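Local coordinates for putative sugar ABC transport system, substrate-binding protein (Bordetella parapertussis, PDB 5IX8) that probably binds a sugar outside the inner membrane and delivers it to an ABC transporter for uptake, at residues D27-Y30 and K31-Y35; Y311-Q314 and G315-I318; A265-H269 and E270-M274; V109-D112 and K113-F116. All coordinates share one frame; numbering follows the deposited sequence.

Contact 1: residues D27-Y30 and K31-Y35; sequences DNFY and KGIAY
Ile33 lies alongside Phe29, one helical turn further on, and its side chain touches atoms of the preceding turn at three levels. CB sits 3.5 Å from Tyr30 O. CG1, turned anti to Ile33's own carbonyl carbon (chi1 -61°), comes 3.4 Å from Phe29 O, and the chain then runs on extended to CD1. This methyl comes over one face of the Phe29 ring, 4.2 Å from its centroid and 21° off the normal, a CH-pi contact displaced toward CZ and CE2. A beta-branched aliphatic suits the place, as it is rigid beside the helix backbone and still slim enough to reach the ring. Phe29 in turn brings CD2 over a face of the Tyr30 ring, so the two aromatic rings and the methyl pack in sequence. Tyr30's hydroxyl bonds that of Tyr57, and its ring meets His24 edge-to-face. Phe29, Tyr30 and Ile33 lie in the first turns of helix 28-43, which links strands 17-22 and 47-53 in a beta-alpha-beta unit of the periplasmic binding protein fold. Asp27 is its N-cap: a short carboxylate can fold back to a helix start, and OD1 takes the Phe29 N-H at 2.9 Å, from above the carboxylate plane. A water accepts from both Asp27 N and Lys31 N, tying the cap to the next turn. A CB at Gly32 would crowd Asn28 O, so glycine fits, and its N-H bonds that oxygen at a bent 137°. The following bonds are straighter, from Ile33 N to Phe29 O and, at 2.9 Å, from Ala34 N to Tyr30 O.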
loop_
_atom_site.group_PDB
_atom_site.type_symbol
_atom_site.label_atom_id
_atom_site.label_comp_id
_atom_site.label_asym_id
_atom_site.label_seq_id
_atom_site.Cartn_x
_atom_site.Cartn_y
_atom_site.Cartn_z
ATOM N N ASP A 27 7.791 -6.725 -2.730
ATOM C CA ASP A 27 7.486 -5.799 -3.821
ATOM C C ASP A 27 8.011 -4.411 -3.493
ATOM O O ASP A 27 8.830 -4.262 -2.591
ATOM C CB ASP A 27 5.984 -5.776 -4.158
ATOM C CG ASP A 27 5.082 -5.322 -2.991
ATOM O OD1 ASP A 27 5.532 -4.611 -2.067
ATOM O OD2 ASP A 27 3.860 -5.663 -3.043
ATOM N N ASN A 28 7.625 -3.390 -4.244
ATOM C CA ASN A 28 8.200 -2.087 -3.971
ATOM C C ASN A 28 7.475 -1.332 -2.880
ATOM O O ASN A 28 7.939 -0.250 -2.496
ATOM C CB ASN A 28 8.210 -1.212 -5.232
ATOM C CG ASN A 28 9.313 -1.593 -6.166
ATOM O OD1 ASN A 28 10.311 -2.199 -5.736
ATOM N ND2 ASN A 28 9.158 -1.267 -7.453
ATOM N N PHE A 29 6.341 -1.838 -2.390
ATOM C CA PHE A 29 5.534 -0.991 -1.516
ATOM C C PHE A 29 6.087 -0.979 -0.100
ATOM O O PHE A 29 6.533 0.064 0.386
ATOM C CB PHE A 29 4.069 -1.442 -1.533
ATOM C CG PHE A 29 3.174 -0.615 -0.633
ATOM C CD1 PHE A 29 2.966 0.738 -0.904
ATOM C CD2 PHE A 29 2.597 -1.167 0.510
ATOM C CE1 PHE A 29 2.160 1.535 -0.080
ATOM C CE2 PHE A 29 1.761 -0.387 1.335
ATOM C CZ PHE A 29 1.544 0.969 1.033
ATOM N N TYR A 30 6.012 -2.106 0.612
ATOM C CA TYR A 30 6.578 -2.077 1.964
ATOM C C TYR A 30 8.077 -1.861 1.930
ATOM O O TYR A 30 8.634 -1.229 2.845
ATOM C CB TYR A 30 6.278 -3.371 2.738
ATOM C CG TYR A 30 4.802 -3.718 2.757
ATOM C CD1 TYR A 30 3.888 -2.961 3.500
ATOM C CD2 TYR A 30 4.315 -4.816 2.056
ATOM C CE1 TYR A 30 2.520 -3.282 3.501
ATOM C CE2 TYR A 30 2.920 -5.122 2.054
ATOM C CZ TYR A 30 2.054 -4.351 2.791
ATOM O OH TYR A 30 0.708 -4.601 2.814
ATOM N N LYS A 31 8.754 -2.394 0.909
ATOM C CA LYS A 31 10.193 -2.158 0.815
ATOM C C LYS A 31 10.480 -0.673 0.600
ATOM O O LYS A 31 11.440 -0.132 1.157
ATOM C CB LYS A 31 10.802 -3.026 -0.309
ATOM C CG LYS A 31 12.316 -3.033 -0.292
ATOM C CD LYS A 31 12.933 -3.695 -1.552
ATOM C CE LYS A 31 12.442 -5.078 -1.709
ATOM N NZ LYS A 31 12.976 -5.772 -2.923
ATOM N N GLY A 32 9.640 0.010 -0.191
ATOM C CA GLY A 32 9.738 1.461 -0.301
ATOM C C GLY A 32 9.549 2.179 1.025
ATOM O O GLY A 32 10.291 3.113 1.360
ATOM N N ILE A 33 8.522 1.795 1.780
ATOM C CA ILE A 33 8.335 2.406 3.090
ATOM C C ILE A 33 9.583 2.221 3.942
ATOM O O ILE A 33 10.092 3.179 4.550
ATOM C CB ILE A 33 7.094 1.827 3.786
ATOM C CG1 ILE A 33 5.844 2.126 2.963
ATOM C CG2 ILE A 33 7.029 2.365 5.208
ATOM C CD1 ILE A 33 4.615 1.461 3.528
ATOM N N ALA A 34 10.116 0.994 3.970
ATOM C CA ALA A 34 11.309 0.714 4.771
ATOM C C ALA A 34 12.498 1.544 4.301
ATOM O O ALA A 34 13.201 2.130 5.126
ATOM C CB ALA A 34 11.657 -0.776 4.731
ATOM N N TYR A 35 12.705 1.640 2.975
ATOM C CA TYR A 35 13.766 2.496 2.442
ATOM C C TYR A 35 13.557 3.962 2.851
ATOM O O TYR A 35 14.506 4.651 3.255
ATOM C CB TYR A 35 13.837 2.384 0.913
ATOM C CG TYR A 35 14.753 3.439 0.368
ATOM C CD1 TYR A 35 16.135 3.330 0.540
ATOM C CD2 TYR A 35 14.244 4.579 -0.269
ATOM C CE1 TYR A 35 16.976 4.344 0.099
ATOM C CE2 TYR A 35 15.083 5.593 -0.716
ATOM C CZ TYR A 35 16.462 5.450 -0.535
ATOM O OH TYR A 35 17.347 6.410 -0.986
HETATM O O HOH W 1 7.376 -4.917 -0.358
#

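Contact 2: residues Y311-Q314 and G315-I318; sequences YPPQ and GWSI
Gly315 and Trp316 fold back against Pro313 and Gln314 in a type II beta turn that runs from Pro313 to Trp316. Its closing bond goes from Trp316 N to Pro313 O, 3.0 Å long and fairly straight at 162°, although the donor stands above the carbonyl plane. Gln314 takes the first corner and Gly315 the second, with a positive phi of 89°. There a CB would be jammed against the carbonyl oxygen of Gln314, which explains why the residue without one is found. Pro313, ahead of the corners, stiffens the chain leading in.

Trp316 gives the bend its apolar side. Its CB lies 3.8 Å from Pro313 CD and close to Pro313 O, the two side chains running side by side in the same direction. With CG anti to Trp316's backbone N (chi1 -173°), the indole swings on past the prolines, and CE3 stays within 4.4 Å of Pro312 CB. Beyond the turn it meets Tyr35 of helix 28-43 edge-to-face and rests on Lys31, so this tail after helix 306-309 is laid against that helix.

Gln314 points its CB away from the turn, yet its chain bends at chi2, leaving OE1 near the bend. A water accepts from Gly315 N at 2.7 Å and donates weakly to Gln314 OE1. A second water donates to Pro313 O, at 2.9 Å, and to Trp316 O. The turn thus seems to owe its shape mainly to Gly315's positive phi and its closing bond, while Pro313 contributes an apolar neighbour for Trp316 CB.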
loop_
_atom_site.group_PDB
_atom_site.type_symbol
_atom_site.label_atom_id
_atom_site.label_comp_id
_atom_site.label_asym_id
_atom_site.label_seq_id
_atom_site.Cartn_x
_atom_site.Cartn_y
_atom_site.Cartn_z
ATOM N N TYR A 311 9.908 3.862 -6.111
ATOM C CA TYR A 311 10.917 2.812 -6.215
ATOM C C TYR A 311 11.995 3.047 -5.179
ATOM O O TYR A 311 12.603 4.142 -5.173
ATOM C CB TYR A 311 11.588 2.813 -7.593
ATOM C CG TYR A 311 10.749 2.465 -8.813
ATOM C CD1 TYR A 311 9.494 1.891 -8.700
ATOM C CD2 TYR A 311 11.236 2.717 -10.085
ATOM C CE1 TYR A 311 8.757 1.574 -9.841
ATOM C CE2 TYR A 311 10.512 2.436 -11.209
ATOM C CZ TYR A 311 9.272 1.868 -11.096
ATOM O OH TYR A 311 8.568 1.594 -12.257
ATOM N N PRO A 312 12.327 2.071 -4.342
ATOM C CA PRO A 312 13.605 2.137 -3.630
ATOM C C PRO A 312 14.733 2.029 -4.639
ATOM O O PRO A 312 14.521 1.567 -5.767
ATOM C CB PRO A 312 13.573 0.917 -2.692
ATOM C CG PRO A 312 12.238 0.219 -2.938
ATOM C CD PRO A 312 11.688 0.750 -4.219
ATOM N N PRO A 313 15.933 2.447 -4.288
ATOM C CA PRO A 313 17.031 2.422 -5.263
ATOM C C PRO A 313 17.308 1.009 -5.732
ATOM O O PRO A 313 17.146 0.044 -4.975
ATOM C CB PRO A 313 18.219 2.985 -4.477
ATOM C CG PRO A 313 17.566 3.744 -3.345
ATOM C CD PRO A 313 16.354 2.976 -2.992
ATOM N N GLN A 314 17.708 0.891 -7.010
ATOM C CA GLN A 314 18.095 -0.416 -7.509
ATOM C C GLN A 314 19.239 -0.883 -6.660
ATOM O O GLN A 314 20.201 -0.134 -6.427
ATOM C CB GLN A 314 18.543 -0.412 -8.968
ATOM C CG GLN A 314 19.078 -1.837 -9.413
ATOM C CD GLN A 314 17.941 -2.879 -9.660
ATOM O OE1 GLN A 314 18.023 -4.068 -9.253
ATOM N NE2 GLN A 314 16.896 -2.434 -10.343
ATOM N N GLY A 315 19.117 -2.094 -6.160
ATOM C CA GLY A 315 20.184 -2.643 -5.388
ATOM C C GLY A 315 20.107 -2.345 -3.925
ATOM O O GLY A 315 20.987 -2.796 -3.180
ATOM N N TRP A 316 19.088 -1.610 -3.479
ATOM C CA TRP A 316 18.909 -1.400 -2.046
ATOM C C TRP A 316 18.270 -2.624 -1.404
ATOM O O TRP A 316 17.308 -3.184 -1.931
ATOM C CB TRP A 316 18.023 -0.183 -1.772
ATOM C CG TRP A 316 17.971 0.136 -0.279
ATOM C CD1 TRP A 316 18.864 0.871 0.417
ATOM C CD2 TRP A 316 16.969 -0.278 0.667
ATOM N NE1 TRP A 316 18.501 0.942 1.740
ATOM C CE2 TRP A 316 17.337 0.252 1.920
ATOM C CE3 TRP A 316 15.783 -0.996 0.567
ATOM C CZ2 TRP A 316 16.564 0.075 3.067
ATOM C CZ3 TRP A 316 15.043 -1.206 1.707
ATOM C CH2 TRP A 316 15.417 -0.660 2.935
ATOM N N SER A 317 18.799 -3.021 -0.252
ATOM C CA SER A 317 18.154 -3.993 0.625
ATOM C C SER A 317 18.520 -3.639 2.059
ATOM O O SER A 317 19.425 -2.844 2.308
ATOM C CB SER A 317 18.576 -5.427 0.301
ATOM O OG SER A 317 19.972 -5.587 0.482
ATOM N N ILE A 318 17.817 -4.221 3.017
ATOM C CA ILE A 318 18.132 -3.854 4.389
ATOM C C ILE A 318 18.608 -5.047 5.210
ATOM O O ILE A 318 18.025 -6.123 5.136
ATOM C CB ILE A 318 16.925 -3.147 5.059
ATOM C CG1 ILE A 318 17.295 -2.671 6.463
ATOM C CG2 ILE A 318 15.683 -4.045 5.093
ATOM C CD1 ILE A 318 18.465 -1.705 6.490
HETATM O O HOH W 2 15.283 -2.081 -4.151
HETATM O O HOH W 3 16.819 -3.367 -6.675
#

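Contact 3: residues A265-H269 and E270-M274; sequences AIREH and EGLPM
Arg267 O gathers the end of helix 254-270 around itself. Leu272 N gives it a bond of 2.9 Å with an N-H...O angle of 160°, Glu270 N adds a weak one, and Gly271 N lies close by. The stronger bond of Glu270 N goes to Ile266 O, at 3.0 Å. Gly271 N reaches back weakly to Glu268 O, and together with the Leu272 bond this makes a Schellman motif, the classical C-terminal helix cap. Gly271 has left helical geometry with a phi of 70°, a conformation that costs glycine little, and the chain turns off toward strand 288-290.

Leucine suits the position just past the cap: Leu272 crosses Arg267 at about a right angle, its CB 4.0 Å from Arg267 CG. The aliphatic run of Arg267 then passes Pro273 O, which stands 3.5 Å from CD near the guanidinium plane. A water at that edge accepts from Arg267 NE and donates to Pro273 O, while NH2 bonds Glu8 O and NH1 bonds Gln263. Met274, present as selenomethionine, has a chain bent at chi2 and chi3 that turns its SE back against the helix, 3.6 Å from Glu268 N and beside Glu268 CB. The Glu268 carboxylate continues to Lys101, in a salt bridge, and to Tyr77. On another side of the helix Glu270 extends alongside Ile266. Its OE2 accepts from the backbone N of Arg13 and of Gln14, and also from a water 2.7 Å away that touches His269 ND1 in the plane of the imidazole.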
loop_
_atom_site.group_PDB
_atom_site.type_symbol
_atom_site.label_atom_id
_atom_site.label_comp_id
_atom_site.label_asym_id
_atom_site.label_seq_id
_atom_site.Cartn_x
_atom_site.Cartn_y
_atom_site.Cartn_z
ATOM N N ALA A 265 7.346 11.626 13.241
ATOM C CA ALA A 265 7.768 11.084 14.538
ATOM C C ALA A 265 8.659 12.072 15.296
ATOM O O ALA A 265 8.531 12.209 16.528
ATOM C CB ALA A 265 8.495 9.743 14.360
ATOM N N ILE A 266 9.581 12.757 14.596
ATOM C CA ILE A 266 10.451 13.709 15.299
ATOM C C ILE A 266 9.618 14.796 15.942
ATOM O O ILE A 266 9.849 15.185 17.103
ATOM C CB ILE A 266 11.485 14.330 14.344
ATOM C CG1 ILE A 266 12.462 13.279 13.827
ATOM C CG2 ILE A 266 12.268 15.440 15.045
ATOM C CD1 ILE A 266 13.264 13.748 12.608
ATOM N N ARG A 267 8.633 15.302 15.200
ATOM C CA ARG A 267 7.776 16.358 15.723
ATOM C C ARG A 267 6.965 15.861 16.899
ATOM O O ARG A 267 6.858 16.548 17.925
ATOM C CB ARG A 267 6.882 16.882 14.594
ATOM C CG ARG A 267 7.715 17.731 13.630
ATOM C CD ARG A 267 6.922 17.986 12.365
ATOM N NE ARG A 267 7.589 19.010 11.560
ATOM C CZ ARG A 267 8.578 18.761 10.718
ATOM N NH1 ARG A 267 9.001 17.505 10.497
ATOM N NH2 ARG A 267 9.107 19.777 10.076
ATOM N N GLU A 268 6.362 14.677 16.773
ATOM C CA GLU A 268 5.574 14.141 17.888
ATOM C C GLU A 268 6.448 13.988 19.125
ATOM O O GLU A 268 6.072 14.405 20.228
ATOM C CB GLU A 268 4.966 12.797 17.491
ATOM C CG GLU A 268 3.635 12.466 18.183
ATOM C CD GLU A 268 3.794 11.919 19.596
ATOM O OE1 GLU A 268 4.867 11.354 19.926
ATOM O OE2 GLU A 268 2.818 12.045 20.385
ATOM N N HIS A 269 7.655 13.469 18.929
ATOM C CA HIS A 269 8.559 13.171 20.033
ATOM C C HIS A 269 9.001 14.429 20.762
ATOM O O HIS A 269 9.160 14.416 21.995
ATOM C CB HIS A 269 9.767 12.420 19.487
ATOM C CG HIS A 269 10.591 11.754 20.536
ATOM N ND1 HIS A 269 11.954 11.905 20.610
ATOM C CD2 HIS A 269 10.249 10.904 21.539
ATOM C CE1 HIS A 269 12.427 11.173 21.607
ATOM N NE2 HIS A 269 11.410 10.578 22.206
ATOM N N GLU A 270 9.228 15.520 20.027
ATOM C CA GLU A 270 9.757 16.743 20.624
ATOM C C GLU A 270 8.683 17.787 20.873
ATOM O O GLU A 270 9.013 18.929 21.222
ATOM C CB GLU A 270 10.877 17.303 19.735
ATOM C CG GLU A 270 12.011 16.264 19.574
ATOM C CD GLU A 270 13.298 16.798 18.962
ATOM O OE1 GLU A 270 13.412 18.028 18.783
ATOM O OE2 GLU A 270 14.210 15.959 18.697
ATOM N N GLY A 271 7.410 17.424 20.722
ATOM C CA GLY A 271 6.336 18.354 21.050
ATOM C C GLY A 271 6.228 19.515 20.090
ATOM O O GLY A 271 5.820 20.621 20.490
ATOM N N LEU A 272 6.559 19.302 18.850
ATOM C CA LEU A 272 6.483 20.338 17.826
ATOM C C LEU A 272 5.154 20.246 17.093
ATOM O O LEU A 272 4.499 19.192 17.113
ATOM C CB LEU A 272 7.637 20.171 16.840
ATOM C CG LEU A 272 9.040 20.083 17.477
ATOM C CD1 LEU A 272 10.103 19.804 16.412
ATOM C CD2 LEU A 272 9.365 21.326 18.284
ATOM N N PRO A 273 4.723 21.328 16.439
ATOM C CA PRO A 273 3.482 21.277 15.653
ATOM C C PRO A 273 3.516 20.170 14.613
ATOM O O PRO A 273 4.478 20.042 13.857
ATOM C CB PRO A 273 3.423 22.654 14.983
ATOM C CG PRO A 273 4.276 23.540 15.840
ATOM C CD PRO A 273 5.393 22.640 16.334
HETATM N N MSE A 274 2.450 19.378 14.566
HETATM C CA MSE A 274 2.401 18.274 13.607
HETATM C C MSE A 274 2.097 18.768 12.223
HETATM O O MSE A 274 1.380 19.751 12.062
HETATM C CB MSE A 274 1.338 17.253 14.011
HETATM C CG MSE A 274 1.636 16.647 15.343
HETATM SE SE MSE A 274 3.209 15.554 15.349
HETATM C CE MSE A 274 2.581 14.044 14.315
HETATM O O HOH W 4 6.276 21.499 12.554
HETATM O O HOH W 5 13.675 13.308 18.908
#

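Contact 4: residues V109-D112 and K113-F116; sequences VNSD and KIAF
Val109 and Ile114 form the tight side of a loop that closes through a type I beta turn from Ser111 to Ile114, between strands 101-105 and 116-119. Val109 CG1 lies 3.7 Å from both CG1 and CD1 of Ile114, the branched chains crossing at a slant. Ile114 CG1 is pressed against Ser111 O as well, at 3.4 Å. Compact branched residues fit this buried inner side, where Ile114 also packs on Thr102 and Ser104, and Val109 on Pro82. Ser111 ties the two sides together. Its OG, anti to the backbone N (chi1 170°), accepts from Lys113 N at 3.3 Å, an ST turn, and is also hydrogen-bonded to Asp89 at the start of helix 89-97.

The outer side is looser and faces solvent, as charged residues allow. Asp112 and Lys113 run side by side, and their salt bridge is long. The main partner of Lys113 NZ is Asp89, whose salt bridge probably holds the flexible chain over the helix. The lysine chain is extended until it bends at chi4 (62°), bringing NZ back to 3.6 Å from Asp112 OD1.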
loop_
_atom_site.group_PDB
_atom_site.type_symbol
_atom_site.label_atom_id
_atom_site.label_comp_id
_atom_site.label_asym_id
_atom_site.label_seq_id
_atom_site.Cartn_x
_atom_site.Cartn_y
_atom_site.Cartn_z
ATOM N N VAL A 109 -4.821 -0.224 10.074
ATOM C CA VAL A 109 -4.896 -1.270 11.087
ATOM C C VAL A 109 -6.065 -0.956 12.025
ATOM O O VAL A 109 -6.387 0.213 12.301
ATOM C CB VAL A 109 -3.544 -1.423 11.838
ATOM C CG1 VAL A 109 -3.168 -0.160 12.578
ATOM C CG2 VAL A 109 -3.535 -2.628 12.762
ATOM N N ASN A 110 -6.708 -2.016 12.523
ATOM C CA ASN A 110 -7.920 -1.880 13.330
ATOM C C ASN A 110 -7.569 -1.685 14.806
ATOM O O ASN A 110 -7.785 -2.557 15.654
ATOM C CB ASN A 110 -8.787 -3.111 13.132
ATOM C CG ASN A 110 -10.194 -2.905 13.594
ATOM O OD1 ASN A 110 -10.648 -1.772 13.802
ATOM N ND2 ASN A 110 -10.899 -4.007 13.784
ATOM N N SER A 111 -7.033 -0.513 15.118
ATOM C CA SER A 111 -6.747 -0.179 16.512
ATOM C C SER A 111 -6.844 1.324 16.686
ATOM O O SER A 111 -6.098 2.061 16.038
ATOM C CB SER A 111 -5.358 -0.662 16.938
ATOM O OG SER A 111 -5.014 -0.138 18.203
ATOM N N ASP A 112 -7.732 1.778 17.580
ATOM C CA ASP A 112 -7.817 3.218 17.828
ATOM C C ASP A 112 -6.785 3.713 18.827
ATOM O O ASP A 112 -6.864 4.884 19.243
ATOM C CB ASP A 112 -9.230 3.617 18.275
ATOM C CG ASP A 112 -9.651 2.961 19.584
ATOM O OD1 ASP A 112 -8.816 2.425 20.322
ATOM O OD2 ASP A 112 -10.856 3.011 19.892
ATOM N N LYS A 113 -5.834 2.853 19.213
ATOM C CA LYS A 113 -4.735 3.237 20.097
ATOM C C LYS A 113 -3.447 3.576 19.335
ATOM O O LYS A 113 -2.452 3.946 19.952
ATOM C CB LYS A 113 -4.495 2.130 21.125
ATOM C CG LYS A 113 -5.679 2.005 22.097
ATOM C CD LYS A 113 -5.529 0.819 23.019
ATOM C CE LYS A 113 -6.802 0.566 23.864
ATOM N NZ LYS A 113 -8.029 0.243 23.026
ATOM N N ILE A 114 -3.452 3.433 18.007
ATOM C CA ILE A 114 -2.389 3.949 17.152
ATOM C C ILE A 114 -2.241 5.442 17.374
ATOM O O ILE A 114 -3.237 6.169 17.511
ATOM C CB ILE A 114 -2.739 3.631 15.684
ATOM C CG1 ILE A 114 -2.729 2.117 15.427
ATOM C CG2 ILE A 114 -1.851 4.405 14.686
ATOM C CD1 ILE A 114 -1.309 1.473 15.390
ATOM N N ALA A 115 -0.987 5.911 17.442
ATOM C CA ALA A 115 -0.745 7.340 17.670
ATOM C C ALA A 115 -1.107 8.163 16.440
ATOM O O ALA A 115 -1.876 9.135 16.533
ATOM C CB ALA A 115 0.713 7.575 18.077
ATOM N N PHE A 116 -0.580 7.769 15.271
ATOM C CA PHE A 116 -0.971 8.368 13.998
ATOM C C PHE A 116 -0.518 7.429 12.895
ATOM O O PHE A 116 0.211 6.462 13.131
ATOM C CB PHE A 116 -0.378 9.782 13.778
ATOM C CG PHE A 116 1.128 9.804 13.684
ATOM C CD1 PHE A 116 1.905 9.918 14.833
ATOM C CD2 PHE A 116 1.765 9.655 12.460
ATOM C CE1 PHE A 116 3.311 9.919 14.744
ATOM C CE2 PHE A 116 3.147 9.696 12.365
ATOM C CZ PHE A 116 3.925 9.804 13.502
HETATM O O HOH W 6 -5.341 7.404 18.326
#

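Along the chain the order is contact 1, contact 4, contact 3, contact 2. Contacts 1 and 2 touch, their centres 9 Å apart: the tail at 311-318 lies across the start of helix 28-43, with Pro312 against Asn28 and Pro313 against Tyr35. Contacts 3 and 4 form a second pair, 18 Å between centres, where Phe116 at the start of strand 116-119 meets Ala265, Glu268 and Met274. Helix 28-43 and strand 116-119 belong to the same half, built on the parallel sheet. Helix 254-270, which follows strand 246-250 of the mixed sheet, packs on helix 28-43 and on Phe116, so the chain's later part and its C-terminal tail both cover that half.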